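Local coordinates for BH2358 protein (Bacillus halodurans C-125, PDB 2RBD), which is of unknown function but is a putative spore coat protein, folded as a four-helix bundle probably related to the ferritins, at residues E67-L70 / R71-V75; G95-F98 / N99-E102; S104-I107 / S108-A112; S119-I122 / G123-R127. All blocks are in the same frame, centred on the assembly; numbering follows the deposited sequence. Where two conformers were deposited one is given.

Contact 1. Residues E67-L70 / R71-V75; sequences EELL and RSNGV
Residues 67-70 and 71-75 close helix 46-72: Arg71 N still bonds Glu67 O at 2.8 Å in the ordinary i+4 pattern, whereas Val75 N reaches five residues back to Leu70 O at 3.1 Å. This i+5 bond, with Gly74 at positive phi (67°), resembles the six-to-one bond of a Schellman ending. Leu70 O also accepts from Asn73 N, and its two donors come from opposite faces of its plane. Alongside, Leu70 CD2 lies 3.9 Å from Val75 CB, an apolar contact between the last turn and the residue just past the glycine. Asn73 turns its amide back along the helix, so that ND2 meets Leu69 O at 2.8 Å with the acceptor in the amide plane. The Glu68 chain bends at chi2 (57°), which brings OE1 within 2.8 Å of Arg71 NH2 in a salt bridge. The two groups are not coplanar: carboxylate and guanidinium planes stand 61° apart, and OE1 is met on its anti side. Glu67 O lies 3.8 Å above the centre of that guanidinium. In one of two conformers Ser72 OG donates to Glu68 O at 2.7 Å, adding to Ser72 N, so the double hold is not constant. Leu70 packs on Thr22 and Leu26 of helix 16-42, and Val75 packs on Val19. Asn73 OD1 is bonded by Arg127, and Asn73 O by His164 of the second subunit, so the helix end is joined both to its own bundle and to a neighbouring copy.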
loop_
_atom_site.group_PDB
_atom_site.type_symbol
_atom_site.label_atom_id
_atom_site.label_comp_id
_atom_site.label_asym_id
_atom_site.label_seq_id
_atom_site.Cartn_x
_atom_site.Cartn_y
_atom_site.Cartn_z
ATOM N N GLU A 67 -6.245 21.749 -8.084
ATOM C CA GLU A 67 -5.932 23.120 -7.702
ATOM C C GLU A 67 -7.219 23.874 -7.399
ATOM O O GLU A 67 -7.271 24.652 -6.453
ATOM C CB GLU A 67 -5.061 23.806 -8.767
ATOM C CG GLU A 67 -3.645 23.186 -8.799
ATOM C CD GLU A 67 -2.671 23.882 -9.730
ATOM O OE1 GLU A 67 -3.124 24.496 -10.731
ATOM O OE2 GLU A 67 -1.450 23.827 -9.446
ATOM N N GLU A 68 -8.277 23.618 -8.138
ATOM C CA GLU A 68 -9.557 24.287 -7.849
ATOM C C GLU A 68 -10.099 23.837 -6.502
ATOM O O GLU A 68 -10.605 24.649 -5.714
ATOM C CB GLU A 68 -10.564 24.043 -8.963
ATOM C CG GLU A 68 -11.976 24.604 -8.663
ATOM C CD GLU A 68 -11.975 26.135 -8.350
ATOM O OE1 GLU A 68 -11.154 26.896 -8.954
ATOM O OE2 GLU A 68 -12.810 26.580 -7.504
ATOM N N LEU A 69 -9.976 22.552 -6.199
ATOM C CA LEU A 69 -10.395 22.035 -4.895
ATOM C C LEU A 69 -9.635 22.686 -3.771
ATOM O O LEU A 69 -10.224 23.230 -2.827
ATOM C CB LEU A 69 -10.204 20.500 -4.841
ATOM C CG LEU A 69 -10.548 19.819 -3.510
ATOM C CD1 LEU A 69 -12.047 19.891 -3.224
ATOM C CD2 LEU A 69 -10.026 18.368 -3.485
ATOM N N LEU A 70 -8.320 22.688 -3.875
ATOM C CA LEU A 70 -7.505 23.320 -2.824
ATOM C C LEU A 70 -7.706 24.820 -2.715
ATOM O O LEU A 70 -7.814 25.348 -1.600
ATOM C CB LEU A 70 -6.029 22.981 -2.993
ATOM C CG LEU A 70 -5.719 21.494 -2.854
ATOM C CD1 LEU A 70 -4.197 21.365 -2.919
ATOM C CD2 LEU A 70 -6.286 20.868 -1.599
ATOM N N ARG A 71 -7.792 25.491 -3.851
ATOM C CA ARG A 71 -7.989 26.961 -3.829
ATOM C C ARG A 71 -9.328 27.334 -3.189
ATOM O O ARG A 71 -9.433 28.370 -2.515
ATOM C CB ARG A 71 -7.905 27.567 -5.232
ATOM C CG ARG A 71 -6.486 27.734 -5.774
ATOM C CD ARG A 71 -6.491 28.686 -6.993
ATOM N NE ARG A 71 -7.559 28.281 -7.890
ATOM C CZ ARG A 71 -7.385 27.544 -8.982
ATOM N NH1 ARG A 71 -6.157 27.205 -9.409
ATOM N NH2 ARG A 71 -8.457 27.177 -9.681
ATOM N N SER A 72 -10.361 26.508 -3.388
ATOM C CA SER A 72 -11.685 26.780 -2.847
ATOM C C SER A 72 -11.788 26.416 -1.366
ATOM O O SER A 72 -12.792 26.688 -0.729
ATOM C CB SER A 72 -12.760 25.980 -3.579
ATOM O OG SER A 72 -12.731 26.197 -4.973
ATOM N N ASN A 73 -10.786 25.751 -0.829
ATOM C CA ASN A 73 -10.852 25.305 0.555
ATOM C C ASN A 73 -9.728 25.870 1.415
ATOM O O ASN A 73 -9.459 25.401 2.501
ATOM C CB ASN A 73 -10.870 23.768 0.599
ATOM C CG ASN A 73 -12.208 23.197 0.228
ATOM O OD1 ASN A 73 -13.050 22.982 1.098
ATOM N ND2 ASN A 73 -12.431 22.967 -1.059
ATOM N N GLY A 74 -9.080 26.914 0.927
ATOM C CA GLY A 74 -8.117 27.641 1.725
ATOM C C GLY A 74 -6.900 26.822 2.029
ATOM O O GLY A 74 -6.378 26.889 3.124
ATOM N N VAL A 75 -6.438 26.044 1.055
ATOM C CA VAL A 75 -5.226 25.247 1.210
ATOM C C VAL A 75 -4.162 25.797 0.248
ATOM O O VAL A 75 -4.436 25.964 -0.949
ATOM C CB VAL A 75 -5.481 23.749 0.908
ATOM C CG1 VAL A 75 -4.170 22.949 1.032
ATOM C CG2 VAL A 75 -6.642 23.168 1.793
#

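Contact 2. Residues G95-F98 / N99-E102; sequences GARF and NDPE
Arg97, in one of its two conformers, and Asn99 cross at about a right angle, the guanidinium and amide planes 87° apart. Asn99 CG stands beside its backbone N (chi1 -57°), with the amide oxygen over one guanidinium face. OD1 comes within 2.9 Å of Arg97 NH1, but from above the group, at too poor an angle for a hydrogen bond. Asp100 meets it differently, at the edge: its OD1 forms a salt bridge of 3.3 Å with Arg97 NH2, the carboxylate plane turned 82° from the guanidinium. A water joins the two charged groups a second time, accepting from Arg97 NH2 and donating to Asp100 OD2 at 2.7 Å. Another water takes the Asp100 N-H at 2.9 Å, where the N-cap residue Asn99 makes no side-chain capping bond. Asn99 ND2 instead donates to a third water at 3.2 Å, and this water bonds Arg97 O weakly. Without the amide, as with an alanine at Asn99, the water on Arg97 O would probably lose its donor and the guanidinium the oxygen over its face. The stronger partners lie outside: Arg97 NE donates to His42 O, and Asp100 takes the N-H groups of Gly44 and Asp45. Phe98 meets His42 edge-to-face, and its ring also touches Phe98 of the third subunit. The Asp100 carboxylate, which also accepts two backbone N-H groups, probably offsets part of the Arg97 charge, directly and through water.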
loop_
_atom_site.group_PDB
_atom_site.type_symbol
_atom_site.label_atom_id
_atom_site.label_comp_id
_atom_site.label_asym_id
_atom_site.label_seq_id
_atom_site.Cartn_x
_atom_site.Cartn_y
_atom_site.Cartn_z
ATOM N N GLY A 95 26.389 8.997 -20.500
ATOM C CA GLY A 95 26.258 8.672 -19.070
ATOM C C GLY A 95 25.121 9.400 -18.348
ATOM O O GLY A 95 24.715 8.976 -17.278
ATOM N N ALA A 96 24.595 10.462 -18.963
ATOM C CA ALA A 96 23.465 11.236 -18.421
ATOM C C ALA A 96 22.141 10.879 -19.068
ATOM O O ALA A 96 21.075 11.361 -18.657
ATOM C CB ALA A 96 23.750 12.734 -18.597
ATOM N N ARG A 97 22.190 10.034 -20.085
ATOM C CA ARG A 97 21.029 9.757 -20.942
ATOM C C ARG A 97 20.175 8.640 -20.372
ATOM O O ARG A 97 20.687 7.573 -20.031
ATOM C CB ARG A 97 21.508 9.332 -22.356
ATOM C CG ARG A 97 20.498 8.448 -23.185
ATOM C CD ARG A 97 19.912 9.108 -24.415
ATOM N NE ARG A 97 18.561 8.620 -24.745
ATOM C CZ ARG A 97 18.235 7.541 -25.458
ATOM N NH1 ARG A 97 19.160 6.701 -25.912
ATOM N NH2 ARG A 97 16.940 7.249 -25.662
ATOM N N PHE A 98 18.860 8.839 -20.324
ATOM C CA PHE A 98 17.923 7.790 -20.040
ATOM C C PHE A 98 17.453 7.217 -21.349
ATOM O O PHE A 98 17.109 7.932 -22.276
ATOM C CB PHE A 98 16.734 8.307 -19.219
ATOM C CG PHE A 98 17.129 8.708 -17.809
ATOM C CD1 PHE A 98 17.178 7.794 -16.807
ATOM C CD2 PHE A 98 17.501 9.995 -17.537
ATOM C CE1 PHE A 98 17.587 8.193 -15.505
ATOM C CE2 PHE A 98 17.921 10.366 -16.257
ATOM C CZ PHE A 98 17.972 9.455 -15.276
ATOM N N ASN A 99 17.475 5.910 -21.403
ATOM C CA ASN A 99 17.127 5.184 -22.602
ATOM C C ASN A 99 15.670 4.767 -22.601
ATOM O O ASN A 99 15.075 4.603 -21.553
ATOM C CB ASN A 99 18.049 3.962 -22.714
ATOM C CG ASN A 99 19.505 4.379 -22.723
ATOM O OD1 ASN A 99 19.927 5.055 -23.658
ATOM N ND2 ASN A 99 20.250 4.082 -21.638
ATOM N N ASP A 100 15.152 4.472 -23.789
ATOM C CA ASP A 100 13.716 4.263 -23.964
ATOM C C ASP A 100 13.116 3.165 -23.074
ATOM O O ASP A 100 12.130 3.392 -22.424
ATOM C CB ASP A 100 13.371 3.988 -25.433
ATOM C CG ASP A 100 13.657 5.177 -26.325
ATOM O OD1 ASP A 100 13.798 6.311 -25.818
ATOM O OD2 ASP A 100 13.755 4.991 -27.537
ATOM N N PRO A 101 13.727 1.969 -23.034
ATOM C CA PRO A 101 13.145 0.949 -22.160
ATOM C C PRO A 101 13.080 1.350 -20.691
ATOM O O PRO A 101 12.095 1.047 -20.007
ATOM C CB PRO A 101 14.087 -0.231 -22.324
ATOM C CG PRO A 101 14.820 0.055 -23.577
ATOM C CD PRO A 101 14.921 1.479 -23.735
ATOM N N GLU A 102 14.116 2.020 -20.220
ATOM C CA GLU A 102 14.099 2.397 -18.826
ATOM C C GLU A 102 13.136 3.574 -18.552
ATOM O O GLU A 102 12.485 3.556 -17.510
ATOM C CB GLU A 102 15.509 2.609 -18.315
ATOM C CG GLU A 102 16.276 1.292 -18.116
ATOM C CD GLU A 102 16.733 0.641 -19.408
ATOM O OE1 GLU A 102 17.104 1.376 -20.354
ATOM O OE2 GLU A 102 16.737 -0.614 -19.468
HETATM O O HOH W 1 16.852 3.956 -26.029
HETATM O O HOH W 2 23.035 5.682 -21.400
HETATM O O HOH W 3 16.138 5.923 -28.267
#

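Contact 3. Residues S104-I107 / S108-A112; sequences SATI and SMDVA
Ser108 folds its hydroxyl back onto the preceding turn, OG donating to Ser104 O at 2.9 Å while Ser108 N bonds the same oxygen, also at 2.9 Å. The hydroxyl stands beside its own backbone N (chi1 -60°) and meets the carbonyl from above its plane, 40° out; the N-H is tilted only half as far. Two donors therefore grip Ser104 O. Two residues further along, Thr106 and Asp110 lie side by side and point the same way, Thr106 CG2 being 3.8 Å from Asp110 OD2. Ile107 and Val111 repeat the spacing on another side of the helix, their CG2 atoms 4.3 Å apart. Backbone i+4 bonds underlie all these pairs, among them Val111 N to Ile107 O at 2.9 Å. The second shell fixes the polar ends. Asn152 of helix 128-155 presents both halves of its amide, ND2 to Ser108 OG and OD1 to Ser104 OG. Tyr36 of helix 16-42 bonds Asp110 OD2, and Thr106 OG1 bonds Glu102 O. With an alanine at Ser108, Asn152 ND2 would probably lose this acceptor and Ser104 O one of its two donors. Met148 touches both serines, Phe144 touches Val111, and Phe39 touches Thr106. Helix 100-124 is thus tied to both neighbours by polar groups set among apolar packing: on one flank an amide bonds two serine hydroxyls, and on the other a phenol meets a carboxylate.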
loop_
_atom_site.group_PDB
_atom_site.type_symbol
_atom_site.label_atom_id
_atom_site.label_comp_id
_atom_site.label_asym_id
_atom_site.label_seq_id
_atom_site.Cartn_x
_atom_site.Cartn_y
_atom_site.Cartn_z
ATOM N N SER A 104 10.285 3.971 -20.208
ATOM C CA SER A 104 8.989 3.293 -20.219
ATOM C C SER A 104 8.722 2.557 -18.924
ATOM O O SER A 104 7.613 2.639 -18.379
ATOM C CB SER A 104 8.892 2.336 -21.406
ATOM O OG SER A 104 7.543 1.941 -21.601
ATOM N N ALA A 105 9.718 1.834 -18.421
ATOM C CA ALA A 105 9.618 1.125 -17.135
ATOM C C ALA A 105 9.262 2.060 -16.002
ATOM O O ALA A 105 8.388 1.750 -15.204
ATOM C CB ALA A 105 10.914 0.430 -16.823
ATOM N N THR A 106 9.940 3.197 -15.944
ATOM C CA THR A 106 9.685 4.186 -14.936
ATOM C C THR A 106 8.271 4.705 -14.955
ATOM O O THR A 106 7.574 4.743 -13.921
ATOM C CB THR A 106 10.664 5.358 -15.100
ATOM O OG1 THR A 106 11.986 4.847 -14.946
ATOM C CG2 THR A 106 10.410 6.457 -14.067
ATOM N N ILE A 107 7.818 5.092 -16.134
ATOM C CA ILE A 107 6.482 5.601 -16.269
ATOM C C ILE A 107 5.447 4.514 -15.905
ATOM O O ILE A 107 4.461 4.765 -15.237
ATOM C CB ILE A 107 6.249 6.131 -17.691
ATOM C CG1 ILE A 107 7.171 7.319 -17.923
ATOM C CG2 ILE A 107 4.735 6.469 -17.878
ATOM C CD1 ILE A 107 7.097 7.886 -19.304
ATOM N N SER A 108 5.687 3.287 -16.338
ATOM C CA SER A 108 4.777 2.180 -15.991
ATOM C C SER A 108 4.670 1.969 -14.474
ATOM O O SER A 108 3.569 1.784 -13.923
ATOM C CB SER A 108 5.226 0.892 -16.665
ATOM O OG SER A 108 5.213 1.070 -18.083
HETATM N N MSE A 109 5.806 2.067 -13.781
HETATM C CA MSE A 109 5.792 1.948 -12.327
HETATM C C MSE A 109 5.076 3.129 -11.681
HETATM O O MSE A 109 4.340 2.943 -10.714
HETATM C CB MSE A 109 7.198 1.777 -11.775
HETATM C CG MSE A 109 7.742 0.438 -12.121
HETATM SE SE MSE A 109 9.505 0.175 -11.450
HETATM C CE MSE A 109 10.410 1.266 -12.620
ATOM N N ASP A 110 5.286 4.300 -12.227
ATOM C CA ASP A 110 4.595 5.479 -11.721
ATOM C C ASP A 110 3.053 5.333 -11.838
ATOM O O ASP A 110 2.281 5.700 -10.924
ATOM C CB ASP A 110 5.007 6.771 -12.472
ATOM C CG ASP A 110 6.453 7.208 -12.235
ATOM O OD1 ASP A 110 7.020 6.897 -11.155
ATOM O OD2 ASP A 110 7.013 7.863 -13.147
ATOM N N VAL A 111 2.608 4.846 -12.987
ATOM C CA VAL A 111 1.202 4.633 -13.222
ATOM C C VAL A 111 0.636 3.617 -12.227
ATOM O O VAL A 111 -0.446 3.807 -11.662
ATOM C CB VAL A 111 0.915 4.235 -14.704
ATOM C CG1 VAL A 111 -0.564 3.836 -14.892
ATOM C CG2 VAL A 111 1.298 5.397 -15.608
ATOM N N ALA A 112 1.320 2.498 -12.037
ATOM C CA ALA A 112 0.896 1.510 -11.044
ATOM C C ALA A 112 0.787 2.091 -9.643
ATOM O O ALA A 112 -0.200 1.837 -8.934
ATOM C CB ALA A 112 1.855 0.340 -11.021
#

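Contact 4. Residues S119-I122 / G123-R127; sequences SQII and GQSIR
The flat groups that carry this contact are the peptide carbonyls of Ile121 and Ile122, both met by Ser125 from above their planes. Ser125 OG donates to Ile121 O at 2.7 Å, 40° out of the plane. Its own N-H goes to Ile122 O at 3.2 Å, 66° out, an i+3 bond. The hydroxyl reaches back because OG stands beside the backbone N (chi1 -72°), its CB pointing toward the turn. Gly123 N still makes a regular bond to Ser119 O, 3.0 Å long. Gln124 N, by contrast, is shared between two weak bonds, 3.1 Å to Gln120 O and 3.3 Å to Ile121 O. A water bridges Ile122 O and Ser125 O, donating to them at 2.7 and 2.9 Å, so Ile122 O has two donors. On the apolar side, Ile121 and Ile122 both rest on Phe134 of helix 128-155, and Ser125 touches Val130. Ser119 OG turns across the subunit boundary to Ser119 and His138 of the second subunit, while Gln120 packs against Gln120 of the fourth. Past the serine, Glu18 OE2 takes the N-H groups of both Ile126 and Arg127. Arg127 is the N-cap residue of helix 128-155 and salt-bridges Asp129. The arrangement is a short turn between consecutive helices of a four-helix bundle, in which a serine hydroxyl and a glutamate from another helix take up the backbone groups where one helix stops and the next begins.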
loop_
_atom_site.group_PDB
_atom_site.type_symbol
_atom_site.label_atom_id
_atom_site.label_comp_id
_atom_site.label_asym_id
_atom_site.label_seq_id
_atom_site.Cartn_x
_atom_site.Cartn_y
_atom_site.Cartn_z
ATOM N N SER A 119 -6.778 4.738 -5.061
ATOM C CA SER A 119 -7.615 3.867 -4.235
ATOM C C SER A 119 -7.514 4.195 -2.766
ATOM O O SER A 119 -8.495 4.165 -2.031
ATOM C CB SER A 119 -7.266 2.405 -4.492
ATOM O OG SER A 119 -7.622 2.045 -5.831
ATOM N N GLN A 120 -6.312 4.525 -2.311
ATOM C CA GLN A 120 -6.099 4.973 -0.937
ATOM C C GLN A 120 -6.909 6.235 -0.570
ATOM O O GLN A 120 -7.527 6.264 0.504
ATOM C CB GLN A 120 -4.615 5.249 -0.679
ATOM C CG GLN A 120 -3.727 3.996 -0.712
ATOM C CD GLN A 120 -2.244 4.273 -0.646
ATOM O OE1 GLN A 120 -1.460 3.451 -0.070
ATOM N NE2 GLN A 120 -1.823 5.321 -1.245
ATOM N N ILE A 121 -6.897 7.212 -1.464
ATOM C CA ILE A 121 -7.624 8.457 -1.248
ATOM C C ILE A 121 -9.125 8.210 -1.243
ATOM O O ILE A 121 -9.850 8.757 -0.389
ATOM C CB ILE A 121 -7.188 9.532 -2.243
ATOM C CG1 ILE A 121 -5.711 9.917 -1.984
ATOM C CG2 ILE A 121 -8.100 10.779 -2.096
ATOM C CD1 ILE A 121 -5.100 10.916 -3.005
ATOM N N ILE A 122 -9.603 7.395 -2.170
ATOM C CA ILE A 122 -11.036 7.080 -2.207
ATOM C C ILE A 122 -11.434 6.474 -0.888
ATOM O O ILE A 122 -12.433 6.890 -0.276
ATOM C CB ILE A 122 -11.390 6.097 -3.345
ATOM C CG1 ILE A 122 -11.129 6.748 -4.711
ATOM C CG2 ILE A 122 -12.901 5.585 -3.208
ATOM C CD1 ILE A 122 -11.119 5.739 -5.912
ATOM N N GLY A 123 -10.659 5.486 -0.445
ATOM C CA GLY A 123 -10.937 4.793 0.811
ATOM C C GLY A 123 -10.976 5.642 2.067
ATOM O O GLY A 123 -11.733 5.338 2.991
ATOM N N GLN A 124 -10.194 6.713 2.117
ATOM C CA GLN A 124 -10.119 7.546 3.293
ATOM C C GLN A 124 -11.034 8.762 3.199
ATOM O O GLN A 124 -11.161 9.529 4.153
ATOM C CB GLN A 124 -8.679 7.959 3.545
ATOM C CG GLN A 124 -8.166 9.041 2.655
ATOM C CD GLN A 124 -6.824 9.599 3.167
ATOM O OE1 GLN A 124 -6.705 10.805 3.432
ATOM N NE2 GLN A 124 -5.827 8.704 3.352
ATOM N N SER A 125 -11.675 8.920 2.063
ATOM C CA SER A 125 -12.531 10.079 1.830
ATOM C C SER A 125 -13.859 9.998 2.565
ATOM O O SER A 125 -14.442 8.946 2.703
ATOM C CB SER A 125 -12.840 10.249 0.341
ATOM O OG SER A 125 -11.690 10.703 -0.353
ATOM N N ILE A 126 -14.295 11.139 3.063
ATOM C CA ILE A 126 -15.621 11.311 3.664
ATOM C C ILE A 126 -16.432 12.269 2.831
ATOM O O ILE A 126 -17.622 12.056 2.634
ATOM C CB ILE A 126 -15.502 11.804 5.108
ATOM C CG1 ILE A 126 -14.812 10.749 5.965
ATOM C CG2 ILE A 126 -16.897 12.136 5.672
ATOM C CD1 ILE A 126 -14.656 11.119 7.449
ATOM N N ARG A 127 -15.796 13.270 2.242
ATOM C CA ARG A 127 -16.504 14.124 1.294
ATOM C C ARG A 127 -16.680 13.412 -0.025
ATOM O O ARG A 127 -15.703 12.973 -0.653
ATOM C CB ARG A 127 -15.816 15.486 1.142
ATOM C CG ARG A 127 -16.721 16.632 1.594
ATOM C CD ARG A 127 -16.064 17.955 1.543
ATOM N NE ARG A 127 -15.752 18.405 0.194
ATOM C CZ ARG A 127 -15.215 19.584 -0.063
ATOM N NH1 ARG A 127 -14.982 20.446 0.913
ATOM N NH2 ARG A 127 -14.923 19.918 -1.293
HETATM O O HOH W 4 -14.931 6.916 0.630
#

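All four contacts are local and partly buried. Contact 3, about 9 Å from the chain centre, lies within an unbroken helix; the others lie 18 to 20 Å out at helix ends. Contacts 2, 3 and 4 share helix 100-124, as its start, middle and end. Contacts 1 and 4, centres about 17 Å apart, finish different helices at one end of the bundle and touch through Asn73 and Arg127; contact 2 lies across the chain centre from both. Contacts 1 and 2 hold a salt bridge between their own segments, and contacts 3 and 4 do not; a serine hydroxyl turned onto a carbonyl of the preceding turn occurs in contacts 1, 3 and 4.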